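Putative iron binding protein (Bordetella pertussis Tohama I, PDB 1Y9U) probably captures ferric iron in the periplasm, acting as the solute-binding protein of a bacterial iron-uptake system. Local coordinates at residues R105-L115 with D192-V201; G233-G241 with L295-I305. All coordinates share one frame; numbering follows the deposited sequence.

Contact 1 of 2, residues R105-L115 with D192-V201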
loop_
_atom_site.group_PDB
_atom_site.type_symbol
_atom_site.label_atom_id
_atom_site.label_comp_id
_atom_site.label_asym_id
_atom_site.label_seq_id
_atom_site.Cartn_x
_atom_site.Cartn_y
_atom_site.Cartn_z
ATOM N N ARG A 105 -3.090 0.574 -1.201
ATOM C CA ARG A 105 -2.908 -0.686 -0.476
ATOM C C ARG A 105 -3.618 -0.559 0.863
ATOM O O ARG A 105 -3.026 -0.157 1.857
ATOM C CB ARG A 105 -1.418 -0.907 -0.312
ATOM C CG ARG A 105 -0.744 -1.196 -1.661
ATOM C CD ARG A 105 0.736 -0.982 -1.671
ATOM N NE ARG A 105 1.452 -1.774 -0.683
ATOM C CZ ARG A 105 1.983 -2.974 -0.892
ATOM N NH1 ARG A 105 1.906 -3.600 -2.052
ATOM N NH2 ARG A 105 2.619 -3.560 0.097
ATOM N N ASP A 106 -4.897 -0.903 0.855
ATOM C CA ASP A 106 -5.764 -0.785 2.005
ATOM C C ASP A 106 -5.598 -1.926 2.967
ATOM O O ASP A 106 -5.489 -3.098 2.566
ATOM C CB ASP A 106 -7.242 -0.585 1.631
ATOM C CG ASP A 106 -7.797 -1.595 0.656
ATOM O OD1 ASP A 106 -7.144 -1.926 -0.354
ATOM O OD2 ASP A 106 -8.938 -2.023 0.808
ATOM N N ARG A 107 -5.573 -1.568 4.241
ATOM C CA ARG A 107 -5.404 -2.540 5.302
ATOM C C ARG A 107 -6.766 -2.769 5.938
ATOM O O ARG A 107 -7.370 -1.852 6.468
ATOM C CB ARG A 107 -4.355 -2.080 6.308
ATOM C CG ARG A 107 -3.914 -3.169 7.259
ATOM C CD ARG A 107 -2.452 -3.012 7.723
ATOM N NE ARG A 107 -1.909 -4.138 8.481
ATOM C CZ ARG A 107 -1.525 -5.281 7.926
ATOM N NH1 ARG A 107 -1.653 -5.485 6.627
ATOM N NH2 ARG A 107 -1.004 -6.230 8.682
ATOM N N VAL A 108 -7.270 -3.991 5.783
ATOM C CA VAL A 108 -8.662 -4.311 6.044
ATOM C C VAL A 108 -8.792 -5.424 7.086
ATOM O O VAL A 108 -7.811 -5.899 7.637
ATOM C CB VAL A 108 -9.372 -4.672 4.712
ATOM C CG1 VAL A 108 -9.213 -3.536 3.671
ATOM C CG2 VAL A 108 -8.845 -5.969 4.130
ATOM N N LEU A 109 -10.030 -5.835 7.347
ATOM C CA LEU A 109 -10.328 -6.912 8.266
ATOM C C LEU A 109 -10.722 -8.145 7.471
ATOM O O LEU A 109 -11.678 -8.115 6.704
ATOM C CB LEU A 109 -11.469 -6.513 9.194
ATOM C CG LEU A 109 -11.630 -7.367 10.455
ATOM C CD1 LEU A 109 -10.492 -7.127 11.466
ATOM C CD2 LEU A 109 -12.981 -7.131 11.105
ATOM N N TYR A 110 -9.955 -9.216 7.612
ATOM C CA TYR A 110 -10.380 -10.522 7.118
ATOM C C TYR A 110 -11.333 -11.095 8.136
ATOM O O TYR A 110 -11.060 -10.993 9.326
ATOM C CB TYR A 110 -9.215 -11.473 6.992
ATOM C CG TYR A 110 -8.132 -11.145 5.971
ATOM C CD1 TYR A 110 -8.117 -9.970 5.224
ATOM C CD2 TYR A 110 -7.081 -12.057 5.768
ATOM C CE1 TYR A 110 -7.082 -9.710 4.331
ATOM C CE2 TYR A 110 -6.070 -11.806 4.877
ATOM C CZ TYR A 110 -6.085 -10.642 4.134
ATOM O OH TYR A 110 -5.014 -10.380 3.301
ATOM N N VAL A 111 -12.444 -11.664 7.684
ATOM C CA VAL A 111 -13.514 -12.123 8.558
ATOM C C VAL A 111 -13.963 -13.504 8.113
ATOM O O VAL A 111 -14.178 -13.723 6.921
ATOM C CB VAL A 111 -14.719 -11.159 8.505
ATOM C CG1 VAL A 111 -15.845 -11.639 9.404
ATOM C CG2 VAL A 111 -14.268 -9.728 8.858
ATOM N N GLU A 112 -14.167 -14.420 9.052
ATOM C CA GLU A 112 -14.729 -15.725 8.724
ATOM C C GLU A 112 -15.984 -15.504 7.884
ATOM O O GLU A 112 -16.802 -14.641 8.213
ATOM C CB GLU A 112 -15.076 -16.478 9.996
ATOM C CG GLU A 112 -15.204 -17.981 9.824
ATOM C CD GLU A 112 -16.526 -18.443 9.220
ATOM O OE1 GLU A 112 -17.547 -17.743 9.378
ATOM O OE2 GLU A 112 -16.503 -19.523 8.571
ATOM N N LYS A 113 -16.148 -16.279 6.814
ATOM C CA LYS A 113 -17.104 -15.929 5.780
ATOM C C LYS A 113 -18.557 -15.772 6.242
ATOM O O LYS A 113 -19.304 -15.018 5.637
ATOM C CB LYS A 113 -17.042 -16.937 4.630
ATOM C CG LYS A 113 -17.524 -18.335 5.026
ATOM C CD LYS A 113 -17.239 -19.364 3.947
ATOM C CE LYS A 113 -17.694 -20.764 4.340
ATOM N NZ LYS A 113 -19.189 -20.880 4.368
ATOM N N ASP A 114 -18.944 -16.464 7.298
ATOM C CA ASP A 114 -20.329 -16.397 7.776
ATOM C C ASP A 114 -20.532 -15.631 9.072
ATOM O O ASP A 114 -21.631 -15.589 9.612
ATOM C CB ASP A 114 -20.880 -17.807 7.954
ATOM C CG ASP A 114 -20.945 -18.563 6.653
ATOM O OD1 ASP A 114 -21.489 -17.993 5.678
ATOM O OD2 ASP A 114 -20.480 -19.718 6.546
ATOM N N LEU A 115 -19.488 -14.988 9.576
ATOM C CA LEU A 115 -19.631 -14.180 10.786
ATOM C C LEU A 115 -20.547 -13.006 10.499
ATOM O O LEU A 115 -20.465 -12.381 9.458
ATOM C CB LEU A 115 -18.249 -13.694 11.242
ATOM C CG LEU A 115 -18.067 -13.366 12.718
ATOM C CD1 LEU A 115 -18.070 -14.646 13.530
ATOM C CD2 LEU A 115 -16.760 -12.635 12.946
ATOM N N ASP A 192 -11.251 -15.562 14.358
ATOM C CA ASP A 192 -12.420 -15.213 13.559
ATOM C C ASP A 192 -12.176 -14.020 12.637
ATOM O O ASP A 192 -12.823 -13.892 11.618
ATOM C CB ASP A 192 -13.630 -14.916 14.458
ATOM C CG ASP A 192 -14.156 -16.151 15.143
ATOM O OD1 ASP A 192 -13.907 -17.275 14.652
ATOM O OD2 ASP A 192 -14.817 -16.054 16.188
ATOM N N ILE A 193 -11.289 -13.121 13.051
ATOM C CA ILE A 193 -11.001 -11.896 12.314
ATOM C C ILE A 193 -9.516 -11.574 12.413
ATOM O O ILE A 193 -8.812 -12.081 13.274
ATOM C CB ILE A 193 -11.829 -10.674 12.840
ATOM C CG1 ILE A 193 -11.403 -10.273 14.265
ATOM C CG2 ILE A 193 -13.317 -10.953 12.776
ATOM C CD1 ILE A 193 -12.194 -9.067 14.797
ATOM N N GLY A 194 -9.031 -10.712 11.532
ATOM C CA GLY A 194 -7.662 -10.221 11.649
ATOM C C GLY A 194 -7.395 -9.102 10.689
ATOM O O GLY A 194 -8.125 -8.948 9.724
ATOM N N LEU A 195 -6.344 -8.336 10.934
ATOM C CA LEU A 195 -5.992 -7.226 10.052
ATOM C C LEU A 195 -4.953 -7.692 9.071
ATOM O O LEU A 195 -3.978 -8.335 9.451
ATOM C CB LEU A 195 -5.408 -6.044 10.838
ATOM C CG LEU A 195 -6.384 -5.176 11.615
ATOM C CD1 LEU A 195 -5.604 -4.182 12.483
ATOM C CD2 LEU A 195 -7.329 -4.455 10.671
ATOM N N ALA A 196 -5.180 -7.371 7.803
ATOM C CA ALA A 196 -4.306 -7.775 6.714
ATOM C C ALA A 196 -4.692 -6.993 5.464
ATOM O O ALA A 196 -5.764 -6.397 5.393
ATOM C CB ALA A 196 -4.385 -9.266 6.485
ATOM N N ASN A 197 -3.811 -6.957 4.468
ATOM C CA ASN A 197 -4.039 -6.104 3.320
ATOM C C ASN A 197 -5.006 -6.751 2.305
ATOM O O ASN A 197 -4.953 -7.954 2.042
ATOM C CB ASN A 197 -2.750 -5.721 2.658
ATOM C CG ASN A 197 -2.010 -4.647 3.403
ATOM O OD1 ASN A 197 -2.524 -4.070 4.311
ATOM N ND2 ASN A 197 -0.770 -4.397 3.012
ATOM N N ALA A 198 -5.871 -5.934 1.712
ATOM C CA ALA A 198 -6.926 -6.418 0.834
ATOM C C ALA A 198 -6.406 -7.114 -0.411
ATOM O O ALA A 198 -6.977 -8.073 -0.897
ATOM C CB ALA A 198 -7.789 -5.250 0.432
ATOM N N TYR A 199 -5.386 -6.548 -1.116
ATOM C CA TYR A 199 -4.721 -7.271 -2.363
ATOM C C TYR A 199 -4.374 -8.772 -2.126
ATOM O O TYR A 199 -4.436 -9.613 -3.054
ATOM C CB TYR A 199 -3.457 -6.529 -3.019
ATOM C CG TYR A 199 -2.179 -6.420 -2.126
ATOM C CD1 TYR A 199 -1.341 -7.499 -2.018
ATOM C CD2 TYR A 199 -1.830 -5.273 -1.449
ATOM C CE1 TYR A 199 -0.208 -7.463 -1.253
ATOM C CE2 TYR A 199 -0.662 -5.264 -0.624
ATOM C CZ TYR A 199 0.111 -6.347 -0.589
ATOM O OH TYR A 199 1.211 -6.235 0.231
ATOM N N TYR A 200 -4.002 -9.143 -0.916
ATOM C CA TYR A 200 -3.726 -10.559 -0.744
ATOM C C TYR A 200 -4.990 -11.410 -0.931
ATOM O O TYR A 200 -4.908 -12.564 -1.363
ATOM C CB TYR A 200 -3.148 -10.887 0.607
ATOM C CG TYR A 200 -1.777 -10.307 0.842
ATOM C CD1 TYR A 200 -1.558 -9.328 1.815
ATOM C CD2 TYR A 200 -0.685 -10.731 0.104
ATOM C CE1 TYR A 200 -0.311 -8.809 2.034
ATOM C CE2 TYR A 200 0.566 -10.222 0.332
ATOM C CZ TYR A 200 0.746 -9.266 1.307
ATOM O OH TYR A 200 2.004 -8.756 1.514
ATOM N N VAL A 201 -6.155 -10.842 -0.628
ATOM C CA VAL A 201 -7.428 -11.518 -0.838
ATOM C C VAL A 201 -7.714 -11.556 -2.347
ATOM O O VAL A 201 -8.264 -12.538 -2.840
ATOM C CB VAL A 201 -8.570 -10.848 -0.052
ATOM C CG1 VAL A 201 -9.874 -11.643 -0.232
ATOM C CG2 VAL A 201 -8.200 -10.708 1.410
HETATM O O HOH W 1 -0.519 -1.330 3.700
HETATM O O HOH W 2 -4.560 -3.861 -0.055
#

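Contact 2 of 2, residues G233-G241 with L295-I305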
loop_
_atom_site.group_PDB
_atom_site.type_symbol
_atom_site.label_atom_id
_atom_site.label_comp_id
_atom_site.label_asym_id
_atom_site.label_seq_id
_atom_site.Cartn_x
_atom_site.Cartn_y
_atom_site.Cartn_z
ATOM N N GLY A 233 -15.824 8.646 8.133
ATOM C CA GLY A 233 -14.463 8.147 8.244
ATOM C C GLY A 233 -14.076 7.239 7.096
ATOM O O GLY A 233 -14.943 6.724 6.375
ATOM N N GLY A 234 -12.766 7.044 6.938
ATOM C CA GLY A 234 -12.242 6.290 5.824
ATOM C C GLY A 234 -11.301 5.174 6.224
ATOM O O GLY A 234 -10.834 5.084 7.358
ATOM N N THR A 235 -11.009 4.327 5.247
ATOM C CA THR A 235 -10.135 3.168 5.398
ATOM C C THR A 235 -8.685 3.569 5.223
ATOM O O THR A 235 -8.360 4.390 4.367
ATOM C CB THR A 235 -10.536 2.125 4.343
ATOM O OG1 THR A 235 -11.877 1.670 4.599
ATOM C CG2 THR A 235 -9.615 0.898 4.375
ATOM N N HIS A 236 -7.811 2.984 6.038
ATOM C CA HIS A 236 -6.391 3.199 5.960
ATOM C C HIS A 236 -5.816 2.626 4.680
ATOM O O HIS A 236 -6.019 1.456 4.369
ATOM C CB HIS A 236 -5.685 2.524 7.138
ATOM C CG HIS A 236 -4.197 2.656 7.084
ATOM N ND1 HIS A 236 -3.327 1.642 6.732
ATOM C CD2 HIS A 236 -3.432 3.741 7.314
ATOM C CE1 HIS A 236 -2.085 2.108 6.771
ATOM N NE2 HIS A 236 -2.128 3.381 7.117
ATOM N N VAL A 237 -5.049 3.448 3.975
ATOM C CA VAL A 237 -4.294 3.005 2.818
ATOM C C VAL A 237 -2.830 3.417 2.908
ATOM O O VAL A 237 -2.484 4.522 3.359
ATOM C CB VAL A 237 -4.892 3.497 1.466
ATOM C CG1 VAL A 237 -6.355 3.116 1.344
ATOM C CG2 VAL A 237 -4.674 5.000 1.232
ATOM N N ASN A 238 -1.954 2.497 2.537
ATOM C CA ASN A 238 -0.611 2.900 2.105
ATOM C C ASN A 238 -0.642 2.905 0.561
ATOM O O ASN A 238 -1.698 2.694 -0.057
ATOM C CB ASN A 238 0.536 2.039 2.706
ATOM C CG ASN A 238 1.867 2.813 2.878
ATOM O OD1 ASN A 238 2.185 3.713 2.127
ATOM N ND2 ASN A 238 2.625 2.478 3.950
ATOM N N ILE A 239 0.491 3.165 -0.059
ATOM C CA ILE A 239 0.526 3.353 -1.497
ATOM C C ILE A 239 1.734 2.738 -2.147
ATOM O O ILE A 239 2.737 2.481 -1.508
ATOM C CB ILE A 239 0.516 4.873 -1.826
ATOM C CG1 ILE A 239 1.783 5.566 -1.299
ATOM C CG2 ILE A 239 -0.759 5.542 -1.337
ATOM C CD1 ILE A 239 1.930 7.014 -1.799
ATOM N N SER A 240 1.635 2.533 -3.452
ATOM C CA SER A 240 2.832 2.551 -4.301
ATOM C C SER A 240 2.864 3.914 -4.985
ATOM O O SER A 240 1.847 4.589 -5.078
ATOM C CB SER A 240 2.835 1.435 -5.348
ATOM O OG SER A 240 1.940 1.736 -6.416
ATOM N N GLY A 241 4.027 4.312 -5.466
ATOM C CA GLY A 241 4.111 5.628 -6.075
ATOM C C GLY A 241 5.430 5.884 -6.743
ATOM O O GLY A 241 6.279 5.015 -6.828
ATOM N N LEU A 295 -15.156 1.539 -1.547
ATOM C CA LEU A 295 -14.003 1.981 -0.777
ATOM C C LEU A 295 -14.136 3.465 -0.448
ATOM O O LEU A 295 -14.301 4.279 -1.346
ATOM C CB LEU A 295 -12.705 1.745 -1.563
ATOM C CG LEU A 295 -11.408 2.298 -0.952
ATOM C CD1 LEU A 295 -11.058 1.624 0.349
ATOM C CD2 LEU A 295 -10.250 2.173 -1.939
ATOM N N LYS A 296 -14.084 3.790 0.832
ATOM C CA LYS A 296 -13.955 5.155 1.315
ATOM C C LYS A 296 -12.522 5.268 1.804
ATOM O O LYS A 296 -12.116 4.582 2.739
ATOM C CB LYS A 296 -14.955 5.440 2.450
ATOM C CG LYS A 296 -15.001 6.874 2.938
ATOM C CD LYS A 296 -15.381 7.872 1.853
ATOM C CE LYS A 296 -15.945 9.186 2.426
ATOM N NZ LYS A 296 -15.290 10.403 1.827
ATOM N N VAL A 297 -11.746 6.107 1.143
ATOM C CA VAL A 297 -10.340 6.284 1.475
ATOM C C VAL A 297 -10.196 7.344 2.555
ATOM O O VAL A 297 -10.801 8.405 2.470
ATOM C CB VAL A 297 -9.516 6.709 0.234
ATOM C CG1 VAL A 297 -8.085 6.960 0.593
ATOM C CG2 VAL A 297 -9.639 5.682 -0.876
ATOM N N ASP A 298 -9.406 7.047 3.585
ATOM C CA ASP A 298 -9.095 8.024 4.618
ATOM C C ASP A 298 -8.662 9.337 3.973
ATOM O O ASP A 298 -7.788 9.340 3.107
ATOM C CB ASP A 298 -8.007 7.423 5.504
ATOM C CG ASP A 298 -7.756 8.192 6.761
ATOM O OD1 ASP A 298 -8.342 9.280 6.986
ATOM O OD2 ASP A 298 -6.937 7.745 7.589
ATOM N N THR A 299 -9.267 10.451 4.405
ATOM C CA THR A 299 -8.861 11.765 3.887
ATOM C C THR A 299 -7.508 12.242 4.399
ATOM O O THR A 299 -6.935 13.196 3.871
ATOM C CB THR A 299 -9.905 12.840 4.184
ATOM O OG1 THR A 299 -10.164 12.889 5.596
ATOM C CG2 THR A 299 -11.237 12.539 3.503
ATOM N N LEU A 300 -6.979 11.570 5.421
ATOM C CA LEU A 300 -5.676 11.892 5.969
ATOM C C LEU A 300 -4.630 11.995 4.850
ATOM O O LEU A 300 -4.544 11.104 3.996
ATOM C CB LEU A 300 -5.256 10.793 6.958
ATOM C CG LEU A 300 -3.991 11.052 7.753
ATOM C CD1 LEU A 300 -4.280 12.081 8.853
ATOM C CD2 LEU A 300 -3.453 9.780 8.389
ATOM N N PRO A 301 -3.824 13.046 4.814
ATOM C CA PRO A 301 -2.661 13.048 3.930
ATOM C C PRO A 301 -1.746 11.887 4.282
ATOM O O PRO A 301 -1.390 11.728 5.442
ATOM C CB PRO A 301 -2.004 14.407 4.214
ATOM C CG PRO A 301 -3.101 15.232 4.747
ATOM C CD PRO A 301 -3.957 14.313 5.559
ATOM N N VAL A 302 -1.420 11.025 3.326
ATOM C CA VAL A 302 -0.599 9.862 3.652
ATOM C C VAL A 302 0.786 10.255 4.116
ATOM O O VAL A 302 1.454 9.474 4.778
ATOM C CB VAL A 302 -0.514 8.818 2.511
ATOM C CG1 VAL A 302 -1.857 8.141 2.332
ATOM C CG2 VAL A 302 -0.006 9.432 1.193
ATOM N N ALA A 303 1.223 11.481 3.816
ATOM C CA ALA A 303 2.485 11.961 4.361
ATOM C C ALA A 303 2.517 11.930 5.901
ATOM O O ALA A 303 3.585 11.767 6.474
ATOM C CB ALA A 303 2.816 13.348 3.840
ATOM N N GLU A 304 1.351 12.064 6.532
ATOM C CA GLU A 304 1.213 11.932 8.000
ATOM C C GLU A 304 1.695 10.579 8.524
ATOM O O GLU A 304 2.169 10.469 9.664
ATOM C CB GLU A 304 -0.239 12.180 8.450
ATOM C CG GLU A 304 -0.736 13.600 8.240
ATOM C CD GLU A 304 -0.241 14.551 9.317
ATOM O OE1 GLU A 304 0.807 15.173 9.107
ATOM O OE2 GLU A 304 -0.893 14.647 10.376
ATOM N N ILE A 305 1.551 9.537 7.716
ATOM C CA ILE A 305 2.020 8.210 8.109
ATOM C C ILE A 305 3.541 8.230 8.302
ATOM O O ILE A 305 4.073 7.692 9.271
ATOM C CB ILE A 305 1.592 7.152 7.063
ATOM C CG1 ILE A 305 0.087 6.963 7.094
ATOM C CG2 ILE A 305 2.309 5.833 7.287
ATOM C CD1 ILE A 305 -0.434 6.340 5.829
HETATM O O HOH W 3 -10.671 8.968 8.354
HETATM O O HOH W 4 -14.014 1.705 2.865
#

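Contact 1 of 2, residues R105-L115 with D192-V201
Tyr-110 and Arg-107 both grip Asn-197, one by its main chain and the other by its side chain. Tyr-110 OH donates to Asn-197 O at 2.7 Å, with the oxygen lying at the edge of the phenol ring. From the other face of the sheet, Arg-107 NH1 gives a proton to Asn-197 OD1 (2.9 Å). That oxygen lies in the guanidinium plane, yet the nitrogen stands well above the amide plane, the two flat groups being turned 88° apart. Asp-179 forms a salt bridge with the same NH1 and accepts a hydrogen bond from the backbone N of Asn-197.

From Asn-197 back along the sheet, strands 105-112 and 193-197 run antiparallel. Val-108 with Ala-196 and Tyr-110 with Gly-194 are the hydrogen-bonded pairs; Glu-112 N to Asp-192 O extends the ladder at one end, and Ala-198 N to Asp-106 O (3.0 Å) at the other.

The Tyr-110 side chain leaves with CG opposite its carbonyl carbon (chi1 -65°), which carries the ring past Gly-194 and over Ala-196. There Ala-196 CB makes a CH-pi contact 3.5 Å from the ring centroid, and Val-201 CG2 packs 3.3 Å from Tyr-110 CE1. On the opposite face Leu-109 CD1 meets Ile-193 CB, and Leu-115 crosses Ile-193 at about a right angle, CD2 to CG2 3.8 Å.

At the far end Tyr-199 CE2 lies over one face of the Arg-105 guanidinium, which is salt-bridged to Glu-276; Tyr-199 has two conformers, making this overlap provisional. Strand 193-197 leads into the helix carrying Tyr-199 and Tyr-200, which with Tyr-143 are iron ligands of this protein: the tyrosine-rich site of a ferric binding protein, here without its metal.

Contact 2 of 2, residues G233-G241 with L295-I305
A single beta bridge, Thr-235 with Val-297, ties the extended chain around Val-297 to the chain that leads into strand 237-245. Thr-235 uses both its backbone polar atoms: its N donates to Lys-296 O (2.8 Å) in a nearly straight bond of 173°, and its O receives Asp-298 N at 3.0 Å.

The CA atoms come nearest beside this bridge, Gly-234 CA lying 3.8 Å from Asp-298 CA with no side chain between. Two waters stitch the margins. One accepts from Gly-234 N and donates to Asp-298 OD1 (2.7 Å); the other donates to Thr-235 OG1 and accepts from Lys-296 N. Thr-235 OG1 is also bonded to the carbonyl of Pro-225. Nearby, the aliphatic part of Lys-296 lies against the glycine backbone, its CG 3.4 Å from Gly-233 O.

Asp-298 then shapes its own chain. Its carboxylate swings opposite the backbone N (chi1 -169°) and OD1 accepts Leu-300 N at 3.1 Å, closing an Asx turn; the amide approaches from well above the carboxylate plane, 68° out of it.

Apolar packing flanks the turn on both sides. Before it, Val-297 crosses Val-237 at about a right angle, CG1 to CG2 4.0 Å; after it, Val-302 CG1 faces the same Val-237 CG2 more loosely. Val-302 CG2 reaches on to Ile-239 CD1, and Ile-305 CD1 settles 3.7 Å from Val-237 O. Helix 64-72 closes over this patch, with Ile-64 against Val-302 and Ile-305 and Leu-67 against Ile-239.

Strand 237-245 is paired with strand 100-112, and the two are probably the antiparallel strand pair that joins the two lobes, the hinge region of periplasmic binding proteins; segment 295-305 lines one side of it before entering helix 303-318.

Overall arrangement
Both contacts are largely buried, their centres about 17 Å apart, and they share one sheet in which strands 100-112 and 237-245 are neighbours. The two meet directly: Arg-105 N lies 2.8 Å from Asn-238 O and Arg-107 N 3.1 Å from His-236 O, both probable hydrogen bonds. Contact 1 is a regular antiparallel ladder, with charged and phenolic groups gathered at the end that carries the iron ligands. Contact 2 has just one bridge, waters at an exposed margin by Lys-296, and an aliphatic patch leading inward. Strand 100-112 belongs to contact 1 and pairs with strand 237-245 of contact 2, so the one sheet links the iron-ligand side to the probable hinge.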